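Local coordinates for putative Lipoprotein (Shewanella oneidensis, PDB 3U24), which is of unknown function but binds zinc and calcium ions and belongs to a family grouped with the metallopeptidases, at residues S481-G486 with L516-L521. Numbering follows the deposited sequence.
Sequences SIHVKG and LSQVQL. With ACY (acetic acid), chain Q.
NE2 of His483 is gripped by two backbone carbonyls: it donates to O of Ser517 over 3.2 Å, with the N-H bent to 140°, and also bonds to O of Ala514, its stronger partner, in helix 504-516. This is the C-terminal end of a helix recognised by a side chain, in a largely helical DUF885 fold: the end of helix 459-485 sends its histidine to the carbonyls where helix 504-516 gives way to the loop before helix 523-542. With CG of His483 beside its backbone N (chi1 -73°), the ring reaches across to that junction. Ser517 O stands about 30° out of the ring plane, consistent with one N-H shared between two acceptors. CG of Gln518 lies over one face, toward the rim, in a CH-pi contact 3.8 Å from the ring centroid, while CG2 of Ile482 sits over the opposite face. A leucine in place of His483 would probably leave both carbonyls without this donor and deprive Gln518 CG of its aromatic face. The Gln518 amide stands nearly perpendicular to the imidazole. A bend at chi2 directs it toward a bound acetic acid, a likely crystallisation additive, whose O accepts a nearly straight hydrogen bond from Gln518 NE2 at 3.2 Å.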
ATOM      1  N   SER A 481       9.609   8.599 -13.874  1.00 21.58           N
ATOM      2  CA  SER A 481      10.021   9.805 -14.587  1.00 22.30           C
ATOM      3  C   SER A 481      10.279  10.977 -13.648  1.00 22.25           C
ATOM      4  O   SER A 481      11.192  11.736 -13.877  1.00 22.54           O
ATOM      5  CB  SER A 481       9.047  10.165 -15.694  1.00 22.22           C
ATOM      6  OG  SER A 481       8.886   9.030 -16.554  1.00 22.67           O
ATOM      7  N   ILE A 482       9.500  11.087 -12.588  1.00 22.33           N
ATOM      8  CA  ILE A 482       9.673  12.151 -11.600  1.00 23.22           C
ATOM      9  C   ILE A 482      11.011  12.004 -10.861  1.00 22.93           C
ATOM     10  O   ILE A 482      11.782  12.930 -10.785  1.00 23.48           O
ATOM     11  CB  ILE A 482       8.483  12.152 -10.603  1.00 23.72           C
ATOM     12  CG1 ILE A 482       7.257  12.748 -11.287  1.00 24.55           C
ATOM     13  CG2 ILE A 482       8.800  12.947  -9.328  1.00 24.75           C
ATOM     14  CD1 ILE A 482       5.989  12.644 -10.447  1.00 24.09           C
ATOM     15  N   HIS A 483      11.305  10.811 -10.379  1.00 22.42           N
ATOM     16  CA  HIS A 483      12.473  10.578  -9.549  1.00 22.79           C
ATOM     17  C   HIS A 483      13.770  10.358 -10.302  1.00 23.73           C
ATOM     18  O   HIS A 483      14.849  10.619  -9.761  1.00 22.75           O
ATOM     19  CB  HIS A 483      12.179   9.430  -8.619  1.00 21.96           C
ATOM     20  CG  HIS A 483      11.234   9.819  -7.549  1.00 22.07           C
ATOM     21  ND1 HIS A 483      11.596  10.651  -6.559  1.00 22.55           N
ATOM     22  CD2 HIS A 483       9.878   9.581  -7.385  1.00 21.65           C
ATOM     23  CE1 HIS A 483      10.536  10.897  -5.789  1.00 21.97           C
ATOM     24  NE2 HIS A 483       9.493  10.221  -6.274  1.00 21.17           N
ATOM     25  N   VAL A 484      13.664   9.921 -11.559  1.00 23.90           N
ATOM     26  CA  VAL A 484      14.818   9.548 -12.342  1.00 24.38           C
ATOM     27  C   VAL A 484      15.020  10.470 -13.534  1.00 26.23           C
ATOM     28  O   VAL A 484      16.162  10.687 -13.948  1.00 26.98           O
ATOM     29  CB  VAL A 484      14.757   8.054 -12.820  1.00 24.02           C
ATOM     30  CG1 VAL A 484      16.019   7.677 -13.631  1.00 23.94           C
ATOM     31  CG2 VAL A 484      14.641   7.144 -11.605  1.00 22.79           C
ATOM     32  N   LYS A 485      13.941  10.999 -14.093  1.00 26.88           N
ATOM     33  CA  LYS A 485      14.051  11.689 -15.390  1.00 29.00           C
ATOM     34  C   LYS A 485      13.614  13.151 -15.329  1.00 28.11           C
ATOM     35  O   LYS A 485      13.388  13.760 -16.367  1.00 29.31           O
ATOM     36  CB  LYS A 485      13.208  10.975 -16.463  1.00 29.51           C
ATOM     37  CG  LYS A 485      13.597   9.541 -16.725  1.00 30.43           C
ATOM     38  CD  LYS A 485      12.628   8.919 -17.722  1.00 31.54           C
ATOM     39  CE  LYS A 485      12.831   9.392 -19.157  1.00 32.51           C
ATOM     40  NZ  LYS A 485      13.909   8.573 -19.778  1.00 36.40           N
ATOM     41  N   GLY A 486      13.470  13.695 -14.130  1.00 27.73           N
ATOM     42  CA  GLY A 486      13.096  15.114 -13.969  1.00 28.76           C
ATOM     43  C   GLY A 486      11.758  15.542 -14.576  1.00 28.96           C
ATOM     44  O   GLY A 486      11.629  16.665 -15.005  1.00 30.65           O
ATOM     45  N   LEU A 516       6.003  12.937  -2.548  1.00 24.50           N
ATOM     46  CA  LEU A 516       6.188  12.591  -1.139  1.00 25.31           C
ATOM     47  C   LEU A 516       6.623  11.153  -0.913  1.00 25.30           C
ATOM     48  O   LEU A 516       7.148  10.834   0.118  1.00 26.97           O
ATOM     49  CB  LEU A 516       4.907  12.910  -0.324  1.00 24.53           C
ATOM     50  CG  LEU A 516       4.633  14.428  -0.149  1.00 25.27           C
ATOM     51  CD1 LEU A 516       3.237  14.707   0.433  1.00 24.63           C
ATOM     52  CD2 LEU A 516       5.717  15.077   0.699  1.00 24.37           C
ATOM     53  N   SER A 517       6.378  10.291  -1.878  1.00 25.95           N
ATOM     54  CA  SER A 517       6.773   8.891  -1.795  1.00 25.88           C
ATOM     55  C   SER A 517       7.492   8.488  -3.089  1.00 25.03           C
ATOM     56  O   SER A 517       7.406   9.177  -4.125  1.00 26.50           O
ATOM     57  CB  SER A 517       5.537   8.019  -1.607  1.00 26.24           C
ATOM     58  OG  SER A 517       4.764   8.020  -2.798  1.00 26.96           O
ATOM     59  N   GLN A 518       8.214   7.386  -3.006  1.00 23.96           N
ATOM     60  CA  GLN A 518       8.986   6.844  -4.111  1.00 23.66           C
ATOM     61  C   GLN A 518       8.751   5.327  -4.159  1.00 23.79           C
ATOM     62  O   GLN A 518       8.569   4.700  -3.085  1.00 23.41           O
ATOM     63  CB  GLN A 518      10.477   7.108  -3.892  1.00 23.38           C
ATOM     64  CG  GLN A 518      10.791   8.504  -3.398  1.00 24.04           C
ATOM     65  CD  GLN A 518      10.670   8.599  -1.906  1.00 23.57           C
ATOM     66  OE1 GLN A 518      10.898   7.630  -1.222  1.00 24.03           O
ATOM     67  NE2 GLN A 518      10.290   9.753  -1.403  1.00 23.22           N
ATOM     68  N   VAL A 519       8.707   4.779  -5.387  1.00 22.89           N
ATOM     69  CA  VAL A 519       8.665   3.338  -5.662  1.00 22.87           C
ATOM     70  C   VAL A 519       7.295   2.691  -5.422  1.00 23.68           C
ATOM     71  O   VAL A 519       6.805   1.901  -6.248  1.00 24.38           O
ATOM     72  CB  VAL A 519       9.824   2.608  -4.929  1.00 22.82           C
ATOM     73  CG1 VAL A 519       9.662   1.120  -4.993  1.00 22.87           C
ATOM     74  CG2 VAL A 519      11.159   3.002  -5.565  1.00 22.80           C
ATOM     75  N   GLN A 520       6.622   3.040  -4.337  1.00 24.05           N
ATOM     76  CA  GLN A 520       5.338   2.388  -4.016  1.00 23.95           C
ATOM     77  C   GLN A 520       4.349   2.401  -5.199  1.00 22.99           C
ATOM     78  O   GLN A 520       3.611   1.436  -5.424  1.00 22.07           O
ATOM     79  CB  GLN A 520       4.746   2.981  -2.720  1.00 24.99           C
ATOM     80  CG  GLN A 520       3.506   2.255  -2.173  1.00 26.25           C
ATOM     81  CD  GLN A 520       2.250   2.510  -3.014  1.00 26.23           C
ATOM     82  OE1 GLN A 520       2.103   3.572  -3.622  1.00 25.68           O
ATOM     83  NE2 GLN A 520       1.370   1.499  -3.096  1.00 26.43           N
ATOM     84  N   LEU A 521       4.372   3.473  -5.983  1.00 24.18           N
ATOM     85  CA  LEU A 521       3.437   3.644  -7.124  1.00 23.60           C
ATOM     86  C   LEU A 521       3.694   2.637  -8.223  1.00 22.89           C
ATOM     87  O   LEU A 521       2.766   2.320  -8.949  1.00 22.83           O
ATOM     88  CB  LEU A 521       3.470   5.065  -7.708  1.00 23.81           C
ATOM     89  CG  LEU A 521       2.491   6.011  -7.010  1.00 25.27           C
ATOM     90  CD1 LEU A 521       2.820   7.465  -7.365  1.00 24.65           C
ATOM     91  CD2 LEU A 521       1.050   5.653  -7.373  1.00 23.53           C
TER
HETATM   92  C   ACY Q 601      10.242   8.794   2.082  1.00 42.68           C
HETATM   93  O   ACY Q 601       9.505   9.737   1.688  1.00 41.69           O
HETATM   94  OXT ACY Q 601      10.392   7.709   1.440  1.00 45.54           O
HETATM   95  CH3 ACY Q 601      10.931   8.933   3.398  1.00 37.79           C